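Local atomic coordinates of mevalonate kinase, putative (Leishmania major, PDB entry 2HFS), a protein that probably catalyses the ATP-dependent phosphorylation of (R)-mevalonate to (R)-5-phosphomevalonate, an early step in isoprenoid biosynthesis. Residues G40-R48 against K99-V107; A116-R124 against A157-G165. All blocks are in the same frame, centred on the assembly; numbering follows the deposited sequence.

Contact 1 of 2, residues G40-R48 against K99-V107; sequences GISEYTECR and KMFIGGPLV
The carbonyl oxygen of Y44 is approached by three groups from 99-107. L106 N gives it a hydrogen bond, with Y44 O 2.9 Å away and the donor well above the carbonyl plane. The CA of G104 adds a weaker C-H...O contact, and P105 CD sits close by. P105 CD also lies over one face of the Y44 ring, 3.5 Å from the ring centroid and only 10° off the ring normal, a CH-pi contact. The ring reaches P105 because CG stands between the backbone N and the carbonyl carbon (chi1 59°). The phenol end of Y44 is held from elsewhere, by K15. Further along, the strands pair antiparallel. R48 and F101 form a hydrogen-bonded pair: R48 N to F101 O at 3.0 Å, and F101 N to R48 O at 2.8 Å. C47 and I102 form a non-hydrogen-bonded pair. On the side facing helix 114-130, T45 CG2 meets I102 CG2 at 3.6 Å. C47 SG touches CE of the selenomethionine M100 at 3.7 Å. A water lies 2.7 Å from T45 OG1 and also contacts G103 O and L106 O, so it bridges the two segments. Beyond it, I41 CD1 and L106 CD1 touch, with the side chains nearly at right angles. Past the paired strands the chain runs on through G103, G104 and P105. This is an antiparallel strand pair in the mixed sheet of the GHMP kinase N-terminal domain.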
ATOM      1  N   GLY A  40       0.988   4.067   5.629  1.00 13.06           N
ATOM      2  CA  GLY A  40      -0.075   4.670   4.828  1.00 13.32           C
ATOM      3  C   GLY A  40       0.344   6.080   4.467  1.00 14.43           C
ATOM      4  O   GLY A  40       0.453   6.950   5.344  1.00 16.31           O
ATOM      5  N   ILE A  41       0.551   6.320   3.172  1.00 10.46           N
ATOM      6  CA  ILE A  41       1.160   7.570   2.711  1.00 11.06           C
ATOM      7  C   ILE A  41       0.123   8.694   2.541  1.00 10.21           C
ATOM      8  O   ILE A  41      -1.089   8.431   2.551  1.00 12.11           O
ATOM      9  CB  ILE A  41       1.976   7.320   1.430  1.00  9.38           C
ATOM     10  CG1 ILE A  41       1.120   6.744   0.296  1.00  9.25           C
ATOM     11  CG2 ILE A  41       3.175   6.346   1.716  1.00  8.66           C
ATOM     12  CD1 ILE A  41       1.791   6.915  -1.093  1.00 10.14           C
ATOM     13  N   SER A  42       0.580   9.936   2.401  1.00  9.58           N
ATOM     14  CA  SER A  42      -0.355  11.080   2.327  1.00  9.92           C
ATOM     15  C   SER A  42      -1.136  11.047   1.044  1.00  8.73           C
ATOM     16  O   SER A  42      -2.278  11.514   0.985  1.00  8.76           O
ATOM     17  CB  SER A  42       0.401  12.419   2.344  1.00  9.15           C
ATOM     18  OG  SER A  42       1.090  12.624   3.545  1.00 15.70           O
ATOM     19  N   GLU A  43      -0.470  10.555   0.007  1.00  7.72           N
ATOM     20  CA  GLU A  43      -0.974  10.550  -1.367  1.00  7.44           C
ATOM     21  C   GLU A  43      -2.120   9.565  -1.472  1.00  7.65           C
ATOM     22  O   GLU A  43      -2.056   8.486  -0.899  1.00  7.61           O
ATOM     23  CB  GLU A  43       0.169  10.179  -2.318  1.00  8.40           C
ATOM     24  CG  GLU A  43       1.193  11.308  -2.496  1.00  9.10           C
ATOM     25  CD  GLU A  43       2.201  11.522  -1.360  1.00 13.56           C
ATOM     26  OE1 GLU A  43       2.375  10.678  -0.457  1.00  9.71           O
ATOM     27  OE2 GLU A  43       2.879  12.572  -1.393  1.00 13.65           O
ATOM     28  N   TYR A  44      -3.172   9.937  -2.186  1.00  7.49           N
ATOM     29  CA  TYR A  44      -4.458   9.274  -1.993  1.00  8.29           C
ATOM     30  C   TYR A  44      -5.213   9.155  -3.285  1.00  7.41           C
ATOM     31  O   TYR A  44      -4.892   9.820  -4.285  1.00  5.67           O
ATOM     32  CB  TYR A  44      -5.305  10.067  -0.984  1.00  9.24           C
ATOM     33  CG  TYR A  44      -5.568  11.476  -1.427  1.00  8.99           C
ATOM     34  CD1 TYR A  44      -6.720  11.793  -2.158  1.00 10.47           C
ATOM     35  CD2 TYR A  44      -4.659  12.498  -1.140  1.00  8.16           C
ATOM     36  CE1 TYR A  44      -6.966  13.084  -2.587  1.00  9.27           C
ATOM     37  CE2 TYR A  44      -4.895  13.811  -1.569  1.00 11.04           C
ATOM     38  CZ  TYR A  44      -6.041  14.087  -2.294  1.00 10.61           C
ATOM     39  OH  TYR A  44      -6.296  15.363  -2.707  1.00  9.85           O
ATOM     40  N   THR A  45      -6.222   8.293  -3.259  1.00  6.69           N
ATOM     41  CA  THR A  45      -7.172   8.192  -4.342  1.00  8.45           C
ATOM     42  C   THR A  45      -8.483   8.769  -3.776  1.00  9.10           C
ATOM     43  O   THR A  45      -8.874   8.452  -2.626  1.00  8.33           O
ATOM     44  CB  THR A  45      -7.342   6.706  -4.738  1.00  9.38           C
ATOM     45  OG1 THR A  45      -6.165   6.258  -5.439  1.00  6.90           O
ATOM     46  CG2 THR A  45      -8.451   6.529  -5.749  1.00 10.76           C
ATOM     47  N   GLU A  46      -9.123   9.647  -4.548  1.00  7.63           N
ATOM     48  CA  GLU A  46     -10.417  10.229  -4.138  1.00  8.75           C
ATOM     49  C   GLU A  46     -11.576   9.703  -4.998  1.00  8.99           C
ATOM     50  O   GLU A  46     -11.407   9.501  -6.213  1.00  8.09           O
ATOM     51  CB  GLU A  46     -10.347  11.757  -4.171  1.00  9.62           C
ATOM     52  CG  GLU A  46     -11.705  12.425  -3.938  1.00 12.08           C
ATOM     53  CD  GLU A  46     -11.648  13.942  -3.891  1.00 15.12           C
ATOM     54  OE1 GLU A  46     -10.751  14.538  -4.525  1.00 18.62           O
ATOM     55  OE2 GLU A  46     -12.523  14.535  -3.214  1.00 19.15           O
ATOM     56  N   CYS A  47     -12.724   9.446  -4.358  1.00  9.29           N
ATOM     57  CA  CYS A  47     -13.948   9.038  -5.044  1.00  9.55           C
ATOM     58  C   CYS A  47     -15.042  10.093  -4.812  1.00 10.80           C
ATOM     59  O   CYS A  47     -15.273  10.536  -3.673  1.00  9.64           O
ATOM     60  CB  CYS A  47     -14.410   7.642  -4.584  1.00 10.39           C
ATOM     61  SG  CYS A  47     -16.052   7.193  -5.203  1.00 11.17           S
ATOM     62  N   ARG A  48     -15.683  10.509  -5.904  1.00 10.75           N
ATOM     63  CA  ARG A  48     -16.835  11.400  -5.870  1.00 12.15           C
ATOM     64  C   ARG A  48     -17.983  10.636  -6.500  1.00 11.87           C
ATOM     65  O   ARG A  48     -17.792   9.931  -7.513  1.00 11.18           O
ATOM     66  CB  ARG A  48     -16.584  12.664  -6.702  1.00 12.22           C
ATOM     67  CG  ARG A  48     -15.564  13.650  -6.163  1.00 12.50           C
ATOM     68  CD  ARG A  48     -15.331  14.878  -7.083  1.00 16.66           C
ATOM     69  NE  ARG A  48     -16.466  15.803  -7.048  1.00 24.18           N
ATOM     70  CZ  ARG A  48     -16.424  17.107  -7.351  1.00 25.76           C
ATOM     71  NH1 ARG A  48     -15.284  17.686  -7.715  1.00 24.70           N
ATOM     72  NH2 ARG A  48     -17.532  17.837  -7.273  1.00 23.42           N
ATOM     73  N   LYS A  99     -23.108   7.952 -10.856  1.00 13.23           N
ATOM     74  CA  LYS A  99     -21.908   8.280 -11.587  1.00 13.23           C
ATOM     75  C   LYS A  99     -20.782   8.382 -10.574  1.00 13.76           C
ATOM     76  O   LYS A  99     -20.930   9.066  -9.559  1.00 12.60           O
ATOM     77  CB  LYS A  99     -22.083   9.595 -12.350  1.00 13.91           C
ATOM     78  CG  LYS A  99     -22.845   9.404 -13.666  1.00 16.76           C
ATOM     79  CD  LYS A  99     -23.201  10.735 -14.333  1.00 18.53           C
ATOM     80  CE  LYS A  99     -22.158  11.189 -15.314  1.00 19.02           C
ATOM     81  NZ  LYS A  99     -22.620  12.401 -16.061  1.00 23.59           N
HETATM   82  N   MSE A 100     -19.678   7.702 -10.872  1.00 11.89           N
HETATM   83  CA  MSE A 100     -18.508   7.622  -9.999  1.00 13.29           C
HETATM   84  C   MSE A 100     -17.344   8.326 -10.702  1.00 12.58           C
HETATM   85  O   MSE A 100     -16.992   7.989 -11.844  1.00 11.98           O
HETATM   86  CB  MSE A 100     -18.179   6.145  -9.749  1.00 15.05           C
HETATM   87  CG  MSE A 100     -17.114   5.898  -8.702  1.00 16.68           C
HETATM   88 SE   MSE A 100     -16.793   3.964  -8.423  1.00 24.06          SE
HETATM   89  CE  MSE A 100     -15.349   4.188  -7.204  1.00 18.57           C
ATOM     90  N   PHE A 101     -16.756   9.318 -10.046  1.00  9.38           N
ATOM     91  CA  PHE A 101     -15.527   9.919 -10.564  1.00  9.86           C
ATOM     92  C   PHE A 101     -14.360   9.493  -9.685  1.00  9.75           C
ATOM     93  O   PHE A 101     -14.446   9.623  -8.466  1.00  9.87           O
ATOM     94  CB  PHE A 101     -15.647  11.439 -10.605  1.00 10.79           C
ATOM     95  CG  PHE A 101     -14.390  12.128 -11.060  1.00 14.13           C
ATOM     96  CD1 PHE A 101     -14.170  12.368 -12.422  1.00 17.74           C
ATOM     97  CD2 PHE A 101     -13.429  12.535 -10.137  1.00 14.56           C
ATOM     98  CE1 PHE A 101     -13.004  13.004 -12.857  1.00 15.31           C
ATOM     99  CE2 PHE A 101     -12.245  13.170 -10.565  1.00 13.22           C
ATOM    100  CZ  PHE A 101     -12.036  13.405 -11.916  1.00 14.72           C
ATOM    101  N   ILE A 102     -13.294   8.945 -10.280  1.00  9.77           N
ATOM    102  CA  ILE A 102     -12.124   8.544  -9.452  1.00  9.30           C
ATOM    103  C   ILE A 102     -10.903   9.384  -9.773  1.00  9.85           C
ATOM    104  O   ILE A 102     -10.474   9.445 -10.935  1.00  9.47           O
ATOM    105  CB  ILE A 102     -11.750   7.039  -9.578  1.00  9.95           C
ATOM    106  CG1 ILE A 102     -12.971   6.132  -9.785  1.00  9.20           C
ATOM    107  CG2 ILE A 102     -10.937   6.591  -8.345  1.00  8.44           C
ATOM    108  CD1 ILE A 102     -12.576   4.668 -10.000  1.00  8.61           C
ATOM    109  N   GLY A 103     -10.313   9.972  -8.730  1.00  8.38           N
ATOM    110  CA  GLY A 103      -9.186  10.891  -8.876  1.00  9.55           C
ATOM    111  C   GLY A 103      -8.142  10.793  -7.782  1.00  8.84           C
ATOM    112  O   GLY A 103      -7.763   9.687  -7.365  1.00 11.48           O
ATOM    113  N   GLY A 104      -7.623  11.949  -7.362  1.00 11.21           N
ATOM    114  CA  GLY A 104      -6.562  11.991  -6.327  1.00  9.58           C
ATOM    115  C   GLY A 104      -5.184  11.766  -6.932  1.00  7.08           C
ATOM    116  O   GLY A 104      -5.089  11.234  -8.039  1.00  9.06           O
ATOM    117  N   PRO A 105      -4.118  12.185  -6.252  1.00  8.17           N
ATOM    118  CA  PRO A 105      -2.768  12.193  -6.863  1.00  7.38           C
ATOM    119  C   PRO A 105      -2.019  10.872  -6.799  1.00  7.56           C
ATOM    120  O   PRO A 105      -1.004  10.733  -7.462  1.00  8.88           O
ATOM    121  CB  PRO A 105      -2.026  13.262  -6.054  1.00  8.31           C
ATOM    122  CG  PRO A 105      -2.603  13.145  -4.720  1.00  6.65           C
ATOM    123  CD  PRO A 105      -4.080  12.721  -4.879  1.00  7.86           C
ATOM    124  N   LEU A 106      -2.509   9.906  -6.014  1.00  7.96           N
ATOM    125  CA  LEU A 106      -1.883   8.571  -5.972  1.00  8.67           C
ATOM    126  C   LEU A 106      -1.783   7.937  -7.355  1.00  9.34           C
ATOM    127  O   LEU A 106      -2.744   7.957  -8.106  1.00  9.15           O
ATOM    128  CB  LEU A 106      -2.639   7.631  -5.041  1.00  9.53           C
ATOM    129  CG  LEU A 106      -2.015   6.259  -4.731  1.00  3.36           C
ATOM    130  CD1 LEU A 106      -0.703   6.446  -4.023  1.00  7.07           C
ATOM    131  CD2 LEU A 106      -2.972   5.401  -3.878  1.00  8.96           C
ATOM    132  N   VAL A 107      -0.628   7.347  -7.665  1.00 10.05           N
ATOM    133  CA  VAL A 107      -0.415   6.665  -8.952  1.00  7.44           C
ATOM    134  C   VAL A 107      -0.608   5.143  -8.812  1.00  7.83           C
ATOM    135  O   VAL A 107       0.276   4.457  -8.313  1.00  6.70           O
ATOM    136  CB  VAL A 107       1.020   6.967  -9.522  1.00 10.07           C
ATOM    137  CG1 VAL A 107       1.352   6.094 -10.792  1.00  8.94           C
ATOM    138  CG2 VAL A 107       1.188   8.453  -9.796  1.00 11.63           C
TER
HETATM  139  O   HOH W   1      -5.420   7.879  -7.455  1.00  5.08           O

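Contact 2 of 2, residues A116-R124 against A157-G165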
ATOM      1  N   ALA A 116      -6.895  -1.213  -2.723  1.00  7.67           N
ATOM      2  CA  ALA A 116      -7.457  -0.851  -1.423  1.00  9.73           C
ATOM      3  C   ALA A 116      -7.837   0.631  -1.333  1.00 10.00           C
ATOM      4  O   ALA A 116      -8.899   0.945  -0.819  1.00 12.37           O
ATOM      5  CB  ALA A 116      -6.519  -1.237  -0.275  1.00  8.65           C
ATOM      6  N   SER A 117      -6.976   1.526  -1.828  1.00  9.26           N
ATOM      7  CA  SER A 117      -7.261   2.984  -1.820  1.00  8.84           C
ATOM      8  C   SER A 117      -8.549   3.269  -2.563  1.00  8.67           C
ATOM      9  O   SER A 117      -9.344   4.120  -2.129  1.00  7.45           O
ATOM     10  CB  SER A 117      -6.122   3.813  -2.431  1.00  8.58           C
ATOM     11  OG  SER A 117      -4.843   3.291  -2.090  1.00 11.78           O
ATOM     12  N   ASP A 118      -8.733   2.541  -3.668  1.00  7.77           N
ATOM     13  CA  ASP A 118      -9.966   2.568  -4.480  1.00  8.58           C
ATOM     14  C   ASP A 118     -11.183   2.197  -3.634  1.00  8.45           C
ATOM     15  O   ASP A 118     -12.095   3.031  -3.467  1.00 10.04           O
ATOM     16  CB  ASP A 118      -9.782   1.640  -5.688  1.00  7.94           C
ATOM     17  CG  ASP A 118     -10.985   1.611  -6.643  1.00  9.45           C
ATOM     18  OD1 ASP A 118     -12.011   2.289  -6.412  1.00 14.93           O
ATOM     19  OD2 ASP A 118     -10.959   0.919  -7.674  1.00 15.91           O
ATOM     20  N   VAL A 119     -11.204   0.979  -3.080  1.00  8.90           N
ATOM     21  CA  VAL A 119     -12.384   0.541  -2.315  1.00  9.40           C
ATOM     22  C   VAL A 119     -12.568   1.339  -1.030  1.00  9.81           C
ATOM     23  O   VAL A 119     -13.693   1.518  -0.593  1.00  8.84           O
ATOM     24  CB  VAL A 119     -12.483  -0.997  -2.051  1.00 11.59           C
ATOM     25  CG1 VAL A 119     -12.798  -1.744  -3.351  1.00 10.67           C
ATOM     26  CG2 VAL A 119     -11.207  -1.568  -1.394  1.00 12.43           C
ATOM     27  N   VAL A 120     -11.479   1.857  -0.451  1.00  8.34           N
ATOM     28  CA  VAL A 120     -11.637   2.698   0.736  1.00  7.72           C
ATOM     29  C   VAL A 120     -12.356   3.994   0.364  1.00  8.25           C
ATOM     30  O   VAL A 120     -13.379   4.338   0.966  1.00  7.92           O
ATOM     31  CB  VAL A 120     -10.301   2.972   1.460  1.00  7.46           C
ATOM     32  CG1 VAL A 120     -10.443   4.098   2.472  1.00  5.80           C
ATOM     33  CG2 VAL A 120      -9.806   1.684   2.158  1.00  8.54           C
ATOM     34  N   ALA A 121     -11.843   4.691  -0.652  1.00  6.61           N
ATOM     35  CA  ALA A 121     -12.437   5.958  -1.085  1.00  6.98           C
ATOM     36  C   ALA A 121     -13.919   5.777  -1.437  1.00  6.18           C
ATOM     37  O   ALA A 121     -14.775   6.582  -1.029  1.00  6.45           O
ATOM     38  CB  ALA A 121     -11.657   6.519  -2.276  1.00  6.87           C
ATOM     39  N   PHE A 122     -14.213   4.702  -2.160  1.00  7.38           N
ATOM     40  CA  PHE A 122     -15.579   4.332  -2.551  1.00  9.19           C
ATOM     41  C   PHE A 122     -16.507   4.132  -1.341  1.00  9.35           C
ATOM     42  O   PHE A 122     -17.604   4.688  -1.308  1.00  8.48           O
ATOM     43  CB  PHE A 122     -15.517   3.062  -3.429  1.00  8.60           C
ATOM     44  CG  PHE A 122     -16.833   2.672  -4.063  1.00 11.35           C
ATOM     45  CD1 PHE A 122     -17.749   3.628  -4.480  1.00 11.61           C
ATOM     46  CD2 PHE A 122     -17.141   1.320  -4.234  1.00 12.05           C
ATOM     47  CE1 PHE A 122     -18.981   3.237  -5.080  1.00 13.94           C
ATOM     48  CE2 PHE A 122     -18.350   0.917  -4.831  1.00  9.54           C
ATOM     49  CZ  PHE A 122     -19.265   1.877  -5.257  1.00 10.60           C
ATOM     50  N   SER A 123     -16.063   3.327  -0.368  1.00  8.83           N
ATOM     51  CA  SER A 123     -16.812   3.083   0.860  1.00  9.45           C
ATOM     52  C   SER A 123     -17.134   4.374   1.590  1.00  8.70           C
ATOM     53  O   SER A 123     -18.248   4.556   2.071  1.00 10.17           O
ATOM     54  CB  SER A 123     -16.035   2.136   1.765  1.00  8.69           C
ATOM     55  OG  SER A 123     -15.938   0.856   1.145  1.00  8.14           O
ATOM     56  N   ARG A 124     -16.145   5.258   1.687  1.00  9.26           N
ATOM     57  CA  ARG A 124     -16.328   6.567   2.303  1.00  9.36           C
ATOM     58  C   ARG A 124     -17.352   7.421   1.550  1.00 10.08           C
ATOM     59  O   ARG A 124     -18.231   8.010   2.169  1.00  8.60           O
ATOM     60  CB  ARG A 124     -14.982   7.301   2.427  1.00  8.06           C
ATOM     61  CG  ARG A 124     -14.046   6.717   3.512  1.00  8.11           C
ATOM     62  CD  ARG A 124     -12.912   7.662   3.929  1.00 11.19           C
ATOM     63  NE  ARG A 124     -11.999   7.069   4.909  1.00  9.93           N
ATOM     64  CZ  ARG A 124     -12.275   6.893   6.197  1.00 11.67           C
ATOM     65  NH1 ARG A 124     -13.462   7.247   6.703  1.00 11.70           N
ATOM     66  NH2 ARG A 124     -11.367   6.342   6.984  1.00  9.58           N
ATOM     67  N   ALA A 157      -3.571  -5.573   5.392  1.00 18.17           N
ATOM     68  CA  ALA A 157      -2.658  -4.435   5.543  1.00 16.96           C
ATOM     69  C   ALA A 157      -2.921  -3.308   4.560  1.00 16.36           C
ATOM     70  O   ALA A 157      -2.693  -2.148   4.890  1.00 14.68           O
ATOM     71  CB  ALA A 157      -1.190  -4.866   5.492  1.00 18.31           C
ATOM     72  N   ASP A 158      -3.405  -3.636   3.364  1.00 15.15           N
ATOM     73  CA  ASP A 158      -3.626  -2.588   2.368  1.00 15.74           C
ATOM     74  C   ASP A 158      -4.839  -1.730   2.731  1.00 14.33           C
ATOM     75  O   ASP A 158      -4.739  -0.507   2.754  1.00 13.75           O
ATOM     76  CB  ASP A 158      -3.767  -3.163   0.959  1.00 15.10           C
ATOM     77  CG  ASP A 158      -2.470  -3.742   0.422  1.00 19.55           C
ATOM     78  OD1 ASP A 158      -1.478  -3.913   1.195  1.00 19.95           O
ATOM     79  OD2 ASP A 158      -2.361  -4.068  -0.785  1.00 22.50           O
ATOM     80  N   ASN A 159      -5.971  -2.373   3.023  1.00 14.15           N
ATOM     81  CA  ASN A 159      -7.167  -1.645   3.444  1.00 12.99           C
ATOM     82  C   ASN A 159      -6.966  -0.888   4.746  1.00 12.17           C
ATOM     83  O   ASN A 159      -7.459   0.228   4.901  1.00 12.94           O
ATOM     84  CB  ASN A 159      -8.433  -2.516   3.495  1.00 12.47           C
ATOM     85  CG  ASN A 159      -8.226  -3.850   4.181  1.00 15.38           C
ATOM     86  OD1 ASN A 159      -7.805  -4.834   3.550  1.00 15.47           O
ATOM     87  ND2 ASN A 159      -8.581  -3.919   5.464  1.00 13.38           N
ATOM     88  N   THR A 160      -6.224  -1.479   5.672  1.00 12.29           N
ATOM     89  CA  THR A 160      -6.039  -0.835   6.962  1.00 11.63           C
ATOM     90  C   THR A 160      -5.192   0.443   6.795  1.00 10.81           C
ATOM     91  O   THR A 160      -5.514   1.497   7.355  1.00 10.80           O
ATOM     92  CB  THR A 160      -5.422  -1.833   7.978  1.00 12.56           C
ATOM     93  OG1 THR A 160      -6.331  -2.931   8.193  1.00 14.10           O
ATOM     94  CG2 THR A 160      -5.338  -1.194   9.358  1.00 13.43           C
ATOM     95  N   ALA A 161      -4.117   0.371   6.010  1.00 12.89           N
ATOM     96  CA  ALA A 161      -3.316   1.559   5.716  1.00 11.83           C
ATOM     97  C   ALA A 161      -4.138   2.609   4.953  1.00 11.48           C
ATOM     98  O   ALA A 161      -4.078   3.807   5.245  1.00 10.50           O
ATOM     99  CB  ALA A 161      -2.078   1.169   4.877  1.00 13.96           C
ATOM    100  N   ALA A 162      -4.889   2.155   3.957  1.00 10.80           N
ATOM    101  CA  ALA A 162      -5.724   3.056   3.166  1.00  9.52           C
ATOM    102  C   ALA A 162      -6.810   3.768   4.005  1.00 10.82           C
ATOM    103  O   ALA A 162      -7.120   4.943   3.771  1.00  9.56           O
ATOM    104  CB  ALA A 162      -6.334   2.297   1.985  1.00  9.92           C
ATOM    105  N   THR A 163      -7.366   3.072   4.989  0.50 10.06           N
ATOM    106  CA  THR A 163      -8.413   3.659   5.829  0.50 12.86           C
ATOM    107  C   THR A 163      -7.864   4.616   6.884  0.50 11.37           C
ATOM    108  O   THR A 163      -8.424   5.699   7.098  0.50 11.74           O
ATOM    109  CB  THR A 163      -9.231   2.575   6.538  0.50 11.01           C
ATOM    110  OG1 THR A 163      -8.342   1.717   7.257  0.50 16.45           O
ATOM    111  CG2 THR A 163      -9.900   1.655   5.541  0.50 12.44           C
ATOM    112  N   TYR A 164      -6.780   4.208   7.545  1.00 12.44           N
ATOM    113  CA  TYR A 164      -6.250   4.948   8.699  1.00 11.61           C
ATOM    114  C   TYR A 164      -5.065   5.858   8.393  1.00 11.93           C
ATOM    115  O   TYR A 164      -4.858   6.815   9.108  1.00 10.71           O
ATOM    116  CB  TYR A 164      -5.845   3.988   9.851  1.00 12.03           C
ATOM    117  CG  TYR A 164      -6.995   3.209  10.454  1.00 12.04           C
ATOM    118  CD1 TYR A 164      -7.864   3.805  11.374  1.00 14.37           C
ATOM    119  CD2 TYR A 164      -7.246   1.890  10.063  1.00 12.63           C
ATOM    120  CE1 TYR A 164      -8.938   3.087  11.923  1.00 13.24           C
ATOM    121  CE2 TYR A 164      -8.311   1.171  10.585  1.00 13.55           C
ATOM    122  CZ  TYR A 164      -9.157   1.775  11.514  1.00 14.72           C
ATOM    123  OH  TYR A 164     -10.204   1.055  12.023  1.00 15.33           O
ATOM    124  N   GLY A 165      -4.266   5.535   7.376  1.00 11.21           N
ATOM    125  CA  GLY A 165      -3.001   6.245   7.116  1.00 12.99           C
ATOM    126  C   GLY A 165      -1.961   6.082   8.227  1.00 13.62           C
ATOM    127  O   GLY A 165      -2.183   5.342   9.193  1.00 14.01           O
TER
HETATM  128  O   HOH W   2      -4.468  -3.214  -2.544  1.00 20.22           O
HETATM  129  O   HOH W   3      -9.140   6.976   4.302  1.00 11.01           O
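Two helices of the GHMP kinase N-terminal domain pack here, near their N-termini at one end and joined by an arginine at the other. Their axes come within 8.6 Å and cross at -49°. Small side chains permit this approach. A116 CB rests on the backbone of the other helix, 3.5 Å from both D158 C and N159 N, and also touches D158 CB. A162 CB points back at 116-124 and meets V120 CG2 at 3.5 Å. With chi1 166°, V120 CG2 stands anti to the carbonyl carbon and faces A162 CB, while CG1 lies near A162 O. At the far end R124 runs extended from CG to NE. Its NH2 donates to T163 O at 3.0 Å, with the acceptor close to the guanidinium plane and the bond somewhat bent (144°). NH2 also forms a salt bridge with D136, so one nitrogen serves both T163 O and a carboxylate. NE of R124 donates to a water 2.9 Å away, which also lies within bonding distance of A162 O. Nearer the helix starts, a second water accepts from A116 N and donates to D158 OD2 at 2.9 Å. The other carboxylate oxygen of D158 pairs with K21. N159 ND2 is hydrogen-bonded to OD1 of N140 in helix 136-146, which covers the V120 flank. Such close, alanine-lined helix packing belongs to the helical layer backing the sheet of this domain.

In the fold
Contact 1 is in the sheet and contact 2 in the helices packed on it. Their centres are about 10 Å apart, and helix 114-130 is the shared boundary. One of its faces meets the strands: L106 CD2 lies 3.3 Å from S117 OG, T45 O is 3.4 Å from A121 CB, and M100 CE is 3.7 Å from F122 CD1. Another face carries A116, V120 and R124 to helix 157-164. Strand 97-103 runs on into helix 114-130 through the loop containing G113, consistent with the glycine-rich phosphate-binding loop of GHMP kinases. The K21-D158 salt bridge lies at the A116 end of contact 2, near where helix 114-130 begins, probably close to the substrate cleft.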